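Local coordinates for methyl-coenzyme M reductase gamma subunit (Methermicoccus shengliensis DSM 18856, PDB 7NKG), which probably forms, with its partner subunits, the factor 430-dependent enzyme that makes methane from methyl-coenzyme M and coenzyme B, at residues C[150-155]-C[174-179]; C[28-33]-C[142-147]; C[84-89]-C[129-134]; C[90-95]-C[213-218]. All blocks are in the same frame, centred on the assembly; numbering follows the deposited sequence.

Contact 1: residues C[150-155]-C[174-179]. With F43 (factor 430), chain V.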
# COMPACT_ATOMS: atom_id res chain seq x y z
N GLY C 150 4.05 -44.82 7.60
CA GLY C 150 4.55 -44.95 6.24
C GLY C 150 5.46 -43.80 5.87
O GLY C 150 5.23 -42.67 6.30
N LEU C 151 6.53 -44.10 5.12
CA LEU C 151 7.44 -43.08 4.62
C LEU C 151 6.71 -42.43 3.45
O LEU C 151 6.32 -43.13 2.51
CB LEU C 151 8.74 -43.69 4.12
CG LEU C 151 9.76 -44.06 5.18
CD1 LEU C 151 10.72 -45.06 4.63
CD2 LEU C 151 10.51 -42.84 5.68
N ARG C 152 6.50 -41.13 3.54
CA ARG C 152 5.76 -40.38 2.52
C ARG C 152 6.36 -39.01 2.37
O ARG C 152 6.13 -38.17 3.22
CB ARG C 152 4.29 -40.24 2.92
CG ARG C 152 3.62 -41.56 3.26
CD ARG C 152 2.18 -41.40 3.67
NE ARG C 152 1.62 -42.71 4.00
CZ ARG C 152 0.35 -42.93 4.33
NH1 ARG C 152 -0.53 -41.93 4.37
NH2 ARG C 152 -0.06 -44.17 4.60
N GLY C 153 7.09 -38.78 1.29
CA GLY C 153 7.64 -37.47 0.98
C GLY C 153 6.63 -36.55 0.29
O GLY C 153 6.91 -35.37 0.07
N ALA C 154 5.47 -37.09 -0.10
CA ALA C 154 4.41 -36.32 -0.78
C ALA C 154 3.08 -37.11 -0.70
O ALA C 154 3.10 -38.35 -0.63
CB ALA C 154 4.78 -36.08 -2.23
N THR C 155 1.93 -36.42 -0.74
CA THR C 155 0.60 -37.03 -0.66
C THR C 155 0.50 -37.85 0.64
O THR C 155 0.34 -39.06 0.64
CB THR C 155 0.30 -37.85 -1.93
OG1 THR C 155 0.66 -37.10 -3.08
CG2 THR C 155 -1.16 -38.27 -1.99
N ASP C 174 -0.48 -45.72 -2.47
CA ASP C 174 -0.27 -47.15 -2.30
C ASP C 174 1.22 -47.57 -2.34
O ASP C 174 1.60 -48.43 -3.13
CB ASP C 174 -1.09 -47.89 -3.39
CG ASP C 174 -1.16 -49.39 -3.26
OD1 ASP C 174 -0.98 -49.90 -2.13
OD2 ASP C 174 -1.35 -50.07 -4.28
N ARG C 175 2.08 -46.89 -1.56
CA ARG C 175 3.52 -47.21 -1.55
C ARG C 175 3.83 -48.49 -0.80
O ARG C 175 4.81 -49.16 -1.11
CB ARG C 175 4.33 -46.07 -0.92
CG ARG C 175 4.40 -44.83 -1.78
CD ARG C 175 4.74 -43.62 -0.97
NE ARG C 175 3.49 -43.00 -0.53
CZ ARG C 175 3.27 -41.69 -0.43
NH1 ARG C 175 4.24 -40.82 -0.69
NH2 ARG C 175 2.08 -41.25 -0.05
N ARG C 176 3.03 -48.80 0.22
CA ARG C 176 3.23 -50.00 1.02
C ARG C 176 1.89 -50.57 1.44
O ARG C 176 0.90 -49.85 1.58
CB ARG C 176 4.13 -49.71 2.23
CG ARG C 176 3.51 -48.74 3.26
CD ARG C 176 2.73 -49.48 4.35
NE ARG C 176 2.10 -48.60 5.33
CZ ARG C 176 0.97 -47.92 5.14
NH1 ARG C 176 0.46 -47.16 6.11
NH2 ARG C 176 0.33 -47.99 3.97
N ARG C 177 1.85 -51.89 1.56
CA ARG C 177 0.62 -52.58 1.90
C ARG C 177 0.91 -53.93 2.52
O ARG C 177 2.01 -54.45 2.40
CB ARG C 177 -0.27 -52.73 0.65
CG ARG C 177 0.20 -53.80 -0.35
CD ARG C 177 -0.31 -53.55 -1.75
NE ARG C 177 0.33 -52.37 -2.36
CZ ARG C 177 1.55 -52.35 -2.89
NH1 ARG C 177 2.04 -51.22 -3.39
NH2 ARG C 177 2.29 -53.46 -2.95
N LEU C 178 -0.10 -54.50 3.18
CA LEU C 178 0.02 -55.80 3.79
C LEU C 178 -0.24 -56.81 2.68
O LEU C 178 -1.35 -56.83 2.12
CB LEU C 178 -1.01 -55.91 4.94
CG LEU C 178 -0.99 -57.18 5.77
CD1 LEU C 178 0.30 -57.29 6.60
CD2 LEU C 178 -2.21 -57.21 6.71
N GLU C 179 0.81 -57.53 2.28
CA GLU C 179 0.79 -58.52 1.20
C GLU C 179 1.22 -59.86 1.75
O GLU C 179 2.40 -60.02 2.07
CB GLU C 179 1.80 -58.16 0.11
CG GLU C 179 1.47 -56.92 -0.67
CD GLU C 179 2.11 -56.89 -2.05
OE1 GLU C 179 3.18 -57.51 -2.24
OE2 GLU C 179 1.51 -56.26 -2.94
NI F43 V . -1.43 -28.01 2.65
NA F43 V . -1.58 -26.90 0.90
CHA F43 V . -3.65 -25.88 1.60
C1A F43 V . -2.61 -26.24 0.58
C2A F43 V . -2.70 -25.94 -0.91
C3A F43 V . -1.61 -26.87 -1.47
C4A F43 V . -0.65 -26.89 -0.25
C5A F43 V . -2.29 -24.47 -1.20
C6A F43 V . -2.39 -24.11 -2.68
O7A F43 V . -3.46 -23.87 -3.23
N8A F43 V . -1.29 -24.00 -3.32
C9A F43 V . -4.14 -26.17 -1.40
CAA F43 V . -2.09 -28.28 -1.92
CBA F43 V . -2.78 -28.26 -3.28
CCA F43 V . -2.47 -29.48 -4.10
ODA F43 V . -2.72 -30.62 -3.63
OEA F43 V . -2.01 -29.28 -5.25
NB F43 V . 0.54 -28.42 2.17
CHB F43 V . 0.35 -28.05 -0.21
C1B F43 V . 1.28 -27.90 0.99
C2B F43 V . 2.58 -28.77 0.92
C3B F43 V . 2.29 -29.96 1.83
C4B F43 V . 1.17 -29.41 2.68
N5B F43 V . 1.84 -26.55 1.10
C6B F43 V . 3.14 -26.52 1.31
O7B F43 V . 3.86 -25.51 1.33
C8B F43 V . 3.66 -27.90 1.57
C9B F43 V . 3.10 -29.11 -0.50
CAB F43 V . 1.79 -31.21 1.06
CBB F43 V . 1.41 -32.39 1.95
CCB F43 V . 1.39 -33.65 1.11
ODB F43 V . 0.35 -34.35 1.04
OEB F43 V . 2.45 -34.01 0.52
NC F43 V . -1.43 -29.34 4.23
CHC F43 V . 0.83 -30.09 3.95
C1C F43 V . -0.36 -30.06 4.58
C2C F43 V . -0.56 -30.86 5.84
C3C F43 V . -2.09 -30.82 5.94
C4C F43 V . -2.48 -29.68 5.02
C5C F43 V . 0.08 -30.06 6.98
C6C F43 V . 0.00 -30.91 8.25
O7C F43 V . 0.43 -32.08 8.21
O8C F43 V . -0.47 -30.43 9.30
C8C F43 V . -2.74 -32.12 5.42
C9C F43 V . -2.45 -33.31 6.34
CAC F43 V . -3.34 -34.52 6.05
OBC F43 V . -3.30 -35.48 6.86
OCC F43 V . -4.09 -34.54 5.04
ND F43 V . -3.45 -27.87 2.95
CHD F43 V . -3.73 -29.13 4.99
C5D F43 V . -6.47 -28.06 4.91
C6D F43 V . -6.21 -29.17 5.91
C7D F43 V . -4.72 -29.34 6.10
O8D F43 V . -4.39 -29.72 7.20
C9D F43 V . -6.77 -27.05 1.67
CAD F43 V . -8.10 -26.61 2.27
OBD F43 V . -9.18 -27.05 1.76
OCD F43 V . -8.16 -25.84 3.26
C1D F43 V . -4.18 -28.43 3.92
C2D F43 V . -5.65 -28.27 3.63
C3D F43 V . -5.64 -27.07 2.68
C4D F43 V . -4.31 -27.21 1.96
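R175 reaches across to the turn at A154 and T155 and grips two backbone carbonyls with its guanidinium. R175 NH1 donates to A154 O at 2.7 Å, nearly in the carbonyl plane, with an N-H...O angle of 157°. R175 NH2 donates to T155 O at 2.9 Å and meets that carbonyl from above its plane. A second bond from R175 NH2 to A154 O, 3.1 Å long, is weak. Both oxygens lie close to the guanidinium plane, at its edge. R175 NH1 has a further acceptor in Q189 O, and R175 NH2 makes a salt bridge with D171. The R175 chain bends at chi3 (-92°), which lays its flat end against the R152 side chain. R152 CG stands over the centre of that face, and the two guanidinium planes are only 11° apart.

The contact ties the loop that follows strand 149-151 to the residue leading into strand 176-179, an outer strand of the three-stranded antiparallel sheet. The turn it fixes belongs to the factor 430 pocket. T155 N donates to the cofactor oxygen OEB at 2.8 Å, while T155 OG1 bonds to the backbone of another protein chain.

R152 NH2 and R176 NH1 approach to 3.4 Å, two donors that do not bond to each other. Their guanidinium planes stand nearly at right angles. Backbone oxygens serve both: R152 NH2 donates to F170 O and R176 NH1 to M169 O.

Contact 2: residues C[28-33]-C[142-147]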
# COMPACT_ATOMS: atom_id res chain seq x y z
N LYS C 28 15.11 -52.31 18.97
CA LYS C 28 15.20 -52.65 17.55
C LYS C 28 14.22 -53.81 17.30
O LYS C 28 14.37 -54.86 17.94
CB LYS C 28 16.63 -53.05 17.17
CG LYS C 28 16.75 -53.49 15.73
CD LYS C 28 18.15 -53.36 15.21
CE LYS C 28 18.37 -54.15 13.96
NZ LYS C 28 19.82 -54.22 13.64
N LEU C 29 13.24 -53.63 16.40
CA LEU C 29 12.25 -54.68 16.12
C LEU C 29 12.34 -55.31 14.74
O LEU C 29 11.71 -56.35 14.52
CB LEU C 29 10.83 -54.11 16.29
CG LEU C 29 10.48 -53.50 17.65
CD1 LEU C 29 9.02 -53.07 17.64
CD2 LEU C 29 10.69 -54.49 18.80
N ARG C 30 13.09 -54.71 13.81
CA ARG C 30 13.19 -55.24 12.45
C ARG C 30 14.49 -54.76 11.80
O ARG C 30 15.16 -53.86 12.32
CB ARG C 30 11.97 -54.79 11.61
CG ARG C 30 11.90 -53.27 11.40
CD ARG C 30 10.54 -52.84 10.89
NE ARG C 30 9.50 -53.01 11.90
CZ ARG C 30 9.26 -52.17 12.91
NH1 ARG C 30 9.98 -51.06 13.06
NH2 ARG C 30 8.28 -52.43 13.77
N GLU C 31 14.85 -55.37 10.67
CA GLU C 31 16.07 -55.02 9.96
C GLU C 31 15.78 -54.57 8.54
O GLU C 31 14.90 -55.13 7.88
CB GLU C 31 17.01 -56.22 9.92
CG GLU C 31 17.52 -56.63 11.29
CD GLU C 31 18.62 -57.67 11.24
OE1 GLU C 31 18.52 -58.61 10.42
OE2 GLU C 31 19.58 -57.54 12.04
N ILE C 32 16.55 -53.59 8.06
CA ILE C 32 16.49 -53.14 6.68
C ILE C 32 17.92 -53.09 6.17
O ILE C 32 18.80 -52.57 6.87
CB ILE C 32 15.75 -51.79 6.47
CG1 ILE C 32 15.59 -51.50 4.96
CG2 ILE C 32 16.48 -50.62 7.18
CD1 ILE C 32 14.51 -50.53 4.62
N SER C 33 18.17 -53.62 4.97
CA SER C 33 19.51 -53.56 4.39
C SER C 33 19.83 -52.12 3.95
O SER C 33 18.92 -51.31 3.73
CB SER C 33 19.63 -54.51 3.20
OG SER C 33 18.87 -54.04 2.10
N GLU C 142 11.27 -49.49 17.42
CA GLU C 142 9.89 -49.45 17.85
C GLU C 142 9.21 -48.10 17.58
O GLU C 142 8.01 -48.01 17.77
CB GLU C 142 9.78 -49.79 19.34
CG GLU C 142 10.45 -48.78 20.26
CD GLU C 142 10.21 -49.09 21.72
OE1 GLU C 142 9.02 -49.13 22.13
OE2 GLU C 142 11.21 -49.33 22.44
N MET C 143 9.97 -47.06 17.16
CA MET C 143 9.34 -45.80 16.77
C MET C 143 8.44 -46.00 15.55
O MET C 143 7.62 -45.13 15.26
CB MET C 143 10.41 -44.74 16.50
CG MET C 143 11.19 -44.40 17.74
SD MET C 143 12.26 -42.96 17.53
CE MET C 143 13.53 -43.63 16.47
N THR C 144 8.57 -47.12 14.81
CA THR C 144 7.74 -47.41 13.66
C THR C 144 7.00 -48.73 13.80
O THR C 144 7.55 -49.72 14.30
CB THR C 144 8.62 -47.42 12.38
OG1 THR C 144 9.02 -46.07 12.09
CG2 THR C 144 7.92 -48.05 11.16
N CYS C 145 5.76 -48.75 13.30
CA CYS C 145 4.99 -49.96 13.00
C CYS C 145 4.83 -49.82 11.49
O CYS C 145 4.31 -48.80 11.04
CB CYS C 145 3.63 -50.05 13.67
SG CYS C 145 2.53 -51.25 12.87
N PRO C 146 5.16 -50.84 10.69
CA PRO C 146 5.09 -50.69 9.23
C PRO C 146 3.67 -50.59 8.65
O PRO C 146 3.53 -50.20 7.49
CB PRO C 146 5.87 -51.90 8.72
CG PRO C 146 5.73 -52.92 9.79
CD PRO C 146 5.76 -52.14 11.07
N ALA C 147 2.62 -50.94 9.44
CA ALA C 147 1.24 -50.79 8.99
C ALA C 147 0.70 -49.41 9.41
O ALA C 147 0.06 -48.72 8.60
CB ALA C 147 0.36 -51.88 9.61
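R30 and L29 make a mostly buried loop-to-loop contact with the segment 142-147. The first loop joins helices 13-23 and 34-41. The second leads from helix 128-140 to strand 149-151.

The R30 guanidinium straddles one carbonyl. R30 NH2 donates to T144 O at 2.9 Å and R30 NH1 at 3.0 Å. Both bonds are weak, with N-H...O angles of 125° and 121°. The R30 chain bends at chi3 (69°), which turns its flat end toward this loop. P146 CD lies over one face, 3.7 Å from R30 NH2. NH1 also donates to I139 O and T141 O, so R30 is bound near the end of helix 128-140.

L29 supplies the apolar half. L29 CD1 rests on the start of the second loop, 3.7 Å from E142 CA and 3.8 Å from E142 CB. The E142 chain leads away, and its carboxylate accepts a hydrogen bond from E27 N and makes a salt bridge with R212.

No other protein chain touches the two segments. The positive group of R30 meets backbone oxygens here and no carboxylate of the facing loop. Its hold on T144 therefore rests on two bent bonds sharing one acceptor, and the cover of P146.

Contact 3: residues C[84-89]-C[129-134]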
# COMPACT_ATOMS: atom_id res chain seq x y z
N ARG C 84 19.36 -34.20 1.92
CA ARG C 84 18.23 -35.07 1.57
C ARG C 84 17.31 -35.26 2.78
O ARG C 84 17.64 -34.81 3.87
CB ARG C 84 18.75 -36.42 1.04
CG ARG C 84 19.57 -36.31 -0.23
CD ARG C 84 18.85 -35.64 -1.38
NE ARG C 84 19.60 -35.88 -2.62
CZ ARG C 84 19.43 -35.22 -3.75
NH1 ARG C 84 20.15 -35.53 -4.82
NH2 ARG C 84 18.51 -34.26 -3.85
N TYR C 85 16.19 -35.98 2.60
CA TYR C 85 15.20 -36.08 3.67
C TYR C 85 14.62 -37.48 3.89
O TYR C 85 14.68 -38.34 3.02
CB TYR C 85 14.09 -35.09 3.34
CG TYR C 85 13.22 -35.57 2.22
CD1 TYR C 85 13.57 -35.34 0.90
CD2 TYR C 85 12.09 -36.33 2.47
CE1 TYR C 85 12.86 -35.93 -0.14
CE2 TYR C 85 11.36 -36.88 1.44
CZ TYR C 85 11.79 -36.76 0.14
OH TYR C 85 10.98 -37.25 -0.84
N VAL C 86 14.03 -37.65 5.09
CA VAL C 86 13.29 -38.85 5.50
C VAL C 86 11.99 -38.28 6.09
O VAL C 86 12.07 -37.52 7.05
CB VAL C 86 14.07 -39.67 6.56
CG1 VAL C 86 13.20 -40.79 7.13
CG2 VAL C 86 15.36 -40.24 5.96
N GLN C 87 10.83 -38.59 5.49
CA GLN C 87 9.56 -38.06 5.97
C GLN C 87 8.61 -39.20 6.32
O GLN C 87 8.40 -40.09 5.49
CB GLN C 87 8.92 -37.11 4.96
CG GLN C 87 7.60 -36.53 5.45
CD GLN C 87 7.24 -35.27 4.71
OE1 GLN C 87 7.67 -34.17 5.08
NE2 GLN C 87 6.44 -35.39 3.65
N TRP C 88 8.01 -39.13 7.51
CA TRP C 88 7.10 -40.14 8.05
C TRP C 88 5.71 -39.60 8.32
O TRP C 88 5.57 -38.46 8.76
CB TRP C 88 7.64 -40.65 9.40
CG TRP C 88 8.70 -41.70 9.26
CD1 TRP C 88 10.05 -41.53 9.38
CD2 TRP C 88 8.48 -43.08 8.97
NE1 TRP C 88 10.69 -42.73 9.16
CE2 TRP C 88 9.75 -43.71 8.92
CE3 TRP C 88 7.34 -43.87 8.76
CZ2 TRP C 88 9.90 -45.07 8.66
CZ3 TRP C 88 7.49 -45.21 8.47
CH2 TRP C 88 8.76 -45.80 8.44
N THR C 89 4.70 -40.44 8.10
CA THR C 89 3.31 -40.18 8.47
C THR C 89 2.97 -41.28 9.47
O THR C 89 3.30 -42.44 9.24
CB THR C 89 2.39 -40.21 7.26
OG1 THR C 89 2.76 -39.13 6.40
CG2 THR C 89 0.91 -40.08 7.64
N ARG C 129 24.29 -39.00 3.77
CA ARG C 129 24.69 -40.18 4.56
C ARG C 129 24.22 -40.08 6.02
O ARG C 129 23.83 -41.10 6.58
CB ARG C 129 26.18 -40.49 4.47
CG ARG C 129 27.10 -39.57 5.24
CD ARG C 129 28.54 -39.80 4.78
NE ARG C 129 28.71 -39.40 3.39
CZ ARG C 129 29.67 -39.82 2.57
NH1 ARG C 129 30.60 -40.66 3.00
NH2 ARG C 129 29.71 -39.40 1.31
N ASP C 130 24.17 -38.85 6.59
CA ASP C 130 23.66 -38.64 7.96
C ASP C 130 22.17 -38.94 8.01
O ASP C 130 21.70 -39.53 8.99
CB ASP C 130 23.88 -37.20 8.43
CG ASP C 130 25.28 -36.66 8.27
OD1 ASP C 130 26.24 -37.48 8.23
OD2 ASP C 130 25.42 -35.44 8.19
N VAL C 131 21.41 -38.50 6.99
CA VAL C 131 19.97 -38.74 6.98
C VAL C 131 19.67 -40.25 6.83
O VAL C 131 18.63 -40.70 7.30
CB VAL C 131 19.18 -37.84 5.96
CG1 VAL C 131 18.89 -38.56 4.64
CG2 VAL C 131 17.88 -37.32 6.56
N GLU C 132 20.57 -41.03 6.18
CA GLU C 132 20.38 -42.48 6.07
C GLU C 132 20.64 -43.15 7.41
O GLU C 132 19.92 -44.08 7.77
CB GLU C 132 21.31 -43.09 5.01
CG GLU C 132 20.89 -42.73 3.60
CD GLU C 132 21.40 -43.69 2.56
OE1 GLU C 132 22.46 -44.30 2.79
OE2 GLU C 132 20.73 -43.84 1.51
N VAL C 133 21.62 -42.67 8.20
CA VAL C 133 21.88 -43.21 9.54
C VAL C 133 20.62 -42.98 10.41
O VAL C 133 20.17 -43.90 11.09
CB VAL C 133 23.13 -42.59 10.19
CG1 VAL C 133 23.26 -42.98 11.67
CG2 VAL C 133 24.39 -42.99 9.43
N TYR C 134 20.05 -41.77 10.33
CA TYR C 134 18.81 -41.44 11.03
C TYR C 134 17.67 -42.33 10.49
O TYR C 134 16.93 -42.91 11.28
CB TYR C 134 18.46 -39.93 10.89
CG TYR C 134 17.00 -39.64 11.16
CD1 TYR C 134 16.51 -39.62 12.45
CD2 TYR C 134 16.09 -39.53 10.11
CE1 TYR C 134 15.16 -39.47 12.70
CE2 TYR C 134 14.73 -39.42 10.35
CZ TYR C 134 14.27 -39.38 11.65
OH TYR C 134 12.92 -39.24 11.90
O HOH W 1 11.44 -38.41 9.85
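V86 of strand 83-90 sits between V131 and Y134, which lie one turn apart on helix 128-140. All three point their CB atoms across the contact. The V86 and V131 side chains run antiparallel, one alongside the other, with V86 CG2 3.9 Å from V131 CG2. The same V86 CG2 is 3.6 Å from V131 O. V131 CG2 also lies against the strand backbone, 3.7 Å from R84 O.

V86 CG1 stands anti to the backbone N (chi1 171°), and this turns it to the Y134 ring. V86 CG1 lies 3.8 Å from Y134 CE2. V86 CB meets the ring at its edge, so the ring is not laid flat on the valine.

Y134 then runs on toward W88. Y134 OH donates to a water at 2.7 Å, and that water donates to V86 O at 3.0 Å. The water lies in the plane of the W88 ring, at its edge. W88 NE1 has its own partner in S138 OG, one turn further along the helix.

The helix thus packs on one face of the four-stranded antiparallel sheet. The axes of segments 129-134 and 84-89 run nearly parallel, 19° apart, and approach to 7.9 Å. Y85 and Q87 point to the other face, where they pack on another protein chain.

No direct hydrogen bond crosses between the segments. Cohesion comes from two valines and the edge of a tyrosine ring, with one water linking the buried tyrosine hydroxyl to the strand carbonyl.

Contact 4: residues C[90-95]-C[213-218]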
# COMPACT_ATOMS: atom_id res chain seq x y z
N ASP C 90 2.33 -40.91 10.59
CA ASP C 90 2.03 -41.87 11.66
C ASP C 90 0.56 -41.82 12.04
O ASP C 90 0.06 -40.75 12.38
CB ASP C 90 2.90 -41.52 12.88
CG ASP C 90 4.37 -41.72 12.60
OD1 ASP C 90 4.79 -42.88 12.49
OD2 ASP C 90 5.10 -40.70 12.50
N SER C 91 -0.12 -42.98 12.03
CA SER C 91 -1.53 -43.03 12.39
C SER C 91 -1.79 -42.54 13.80
O SER C 91 -1.02 -42.83 14.72
CB SER C 91 -2.08 -44.44 12.26
OG SER C 91 -3.48 -44.47 12.48
N MET C 92 -2.90 -41.84 13.98
CA MET C 92 -3.34 -41.47 15.32
C MET C 92 -3.95 -42.68 16.09
O MET C 92 -4.19 -42.57 17.29
CB MET C 92 -4.33 -40.30 15.24
CG MET C 92 -3.61 -39.01 14.87
SD MET C 92 -4.67 -37.59 14.70
CE MET C 92 -5.23 -37.37 16.38
N TYR C 93 -4.12 -43.85 15.41
CA TYR C 93 -4.61 -45.07 16.04
C TYR C 93 -3.43 -45.82 16.63
O TYR C 93 -3.10 -46.93 16.23
CB TYR C 93 -5.43 -45.89 15.04
CG TYR C 93 -6.71 -45.15 14.73
CD1 TYR C 93 -7.69 -44.99 15.70
CD2 TYR C 93 -6.83 -44.40 13.57
CE1 TYR C 93 -8.77 -44.15 15.51
CE2 TYR C 93 -7.93 -43.58 13.35
CZ TYR C 93 -8.90 -43.47 14.32
OH TYR C 93 -9.98 -42.65 14.14
N ASN C 94 -2.80 -45.17 17.59
CA ASN C 94 -1.69 -45.72 18.38
C ASN C 94 -0.49 -46.14 17.58
O ASN C 94 0.26 -47.02 18.03
CB ASN C 94 -2.18 -46.85 19.27
CG ASN C 94 -3.25 -46.43 20.21
OD1 ASN C 94 -3.29 -45.27 20.65
ND2 ASN C 94 -4.14 -47.35 20.56
N ALA C 95 -0.15 -45.41 16.48
CA ALA C 95 1.18 -45.63 15.85
C ALA C 95 2.22 -45.29 16.95
O ALA C 95 1.94 -44.38 17.76
CB ALA C 95 1.42 -44.71 14.68
N THR C 213 2.84 -46.79 22.23
CA THR C 213 2.56 -45.48 21.66
C THR C 213 2.88 -44.27 22.55
O THR C 213 2.71 -44.32 23.77
CB THR C 213 1.11 -45.37 21.15
OG1 THR C 213 0.98 -44.16 20.39
CG2 THR C 213 0.07 -45.41 22.29
N THR C 214 3.33 -43.19 21.88
CA THR C 214 3.57 -41.88 22.48
C THR C 214 2.32 -40.98 22.29
O THR C 214 2.41 -39.81 22.62
CB THR C 214 4.81 -41.22 21.84
OG1 THR C 214 4.58 -41.01 20.44
CG2 THR C 214 6.09 -42.02 22.08
N ILE C 215 1.17 -41.49 21.77
CA ILE C 215 -0.03 -40.66 21.64
C ILE C 215 -0.99 -41.01 22.78
O ILE C 215 -1.13 -42.18 23.14
CB ILE C 215 -0.77 -40.84 20.25
CG1 ILE C 215 -1.67 -39.61 19.96
CG2 ILE C 215 -1.61 -42.16 20.19
CD1 ILE C 215 -2.25 -39.54 18.55
N TYR C 216 -1.68 -40.00 23.31
CA TYR C 216 -2.71 -40.24 24.32
C TYR C 216 -4.03 -40.48 23.56
O TYR C 216 -4.25 -39.90 22.50
CB TYR C 216 -2.90 -39.02 25.23
CG TYR C 216 -1.75 -38.78 26.19
CD1 TYR C 216 -1.61 -39.55 27.34
CD2 TYR C 216 -0.83 -37.77 25.97
CE1 TYR C 216 -0.60 -39.30 28.25
CE2 TYR C 216 0.21 -37.54 26.86
CZ TYR C 216 0.33 -38.31 28.00
OH TYR C 216 1.38 -38.09 28.87
N ARG C 217 -4.90 -41.34 24.11
CA ARG C 217 -6.22 -41.59 23.54
C ARG C 217 -7.17 -41.91 24.69
O ARG C 217 -6.80 -42.67 25.59
CB ARG C 217 -6.22 -42.75 22.54
CG ARG C 217 -5.86 -42.37 21.10
CD ARG C 217 -6.16 -43.49 20.09
NE ARG C 217 -7.58 -43.82 20.00
CZ ARG C 217 -8.48 -43.20 19.22
NH1 ARG C 217 -8.12 -42.17 18.46
NH2 ARG C 217 -9.74 -43.60 19.21
N VAL C 218 -8.38 -41.37 24.64
CA VAL C 218 -9.38 -41.58 25.70
C VAL C 218 -9.69 -43.09 25.89
O VAL C 218 -10.09 -43.48 26.98
CB VAL C 218 -10.67 -40.77 25.43
CG1 VAL C 218 -11.53 -41.41 24.34
CG2 VAL C 218 -11.49 -40.57 26.71
O HOH W 2 -5.87 -40.54 18.31
O HOH W 3 -10.46 -41.52 16.77
O HOH W 4 -3.14 -44.10 23.17
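N94 and T213 bring two loops together, with their CA atoms 5.4 Å apart, where 90-95 bends through an inverse gamma turn centred on Y93. T213 OG1 donates to A95 O at 2.8 Å, coming from above the carbonyl plane. T213 OG1 in turn accepts from I215 N, which forms an ST turn. S91 OG makes a matching ST turn with Y93 N in the other loop.

The N94 side chain crosses to the second loop. N94 OD1 lies 3.4 Å from R217 CD and 3.6 Å from I215 CG2. A water donates to both N94 OD1 and I215 O. The I215 side chain meets M92 at about a right angle, with I215 CD1 4.0 Å from M92 CG.

R217 passes M92 O and turns at chi3 (64°), which brings its guanidinium to the Y93 ring. Y93 CD1 stands over the centre of one guanidinium face, and Y93 CE1 is 3.6 Å from R217 NH1. The two planes are 47° apart, so this is not a flat stack. R217 NH1 donates to two waters in the plane of the guanidinium, at its edge. One reaches M92 O and the other Y93 OH. R217 NE makes a salt bridge with D219.

The loops follow strand 83-90 and helix 206-212, and a neighbouring protein chain packs against both. One direct hydrogen bond crosses between them; three waters carry the remaining polar links, so ordered solvent is part of this interface.

Contacts 1 and 3 share the four-stranded sheet, where strands 83-90 and 149-151 are neighbours; their centres are about 16 Å apart. L151 packs on W88, and R152 O meets Q87 NE2. The centre of contact 2 is about 14 Å from the centre of each. T144 CG2 touches W88 CH2, and P146 and A147 approach R176. Contact 4 is more remote, about 22 Å from contact 3 centre to centre, though segments 84-89 and 90-95 adjoin. Along the sequence, contact 3 falls within the span of contact 2, which closes before contact 1 opens. Contact 4 crosses contacts 2 and 3 and encloses contact 1. The sheet thus connects the factor 430 pocket turn with helix 128-140.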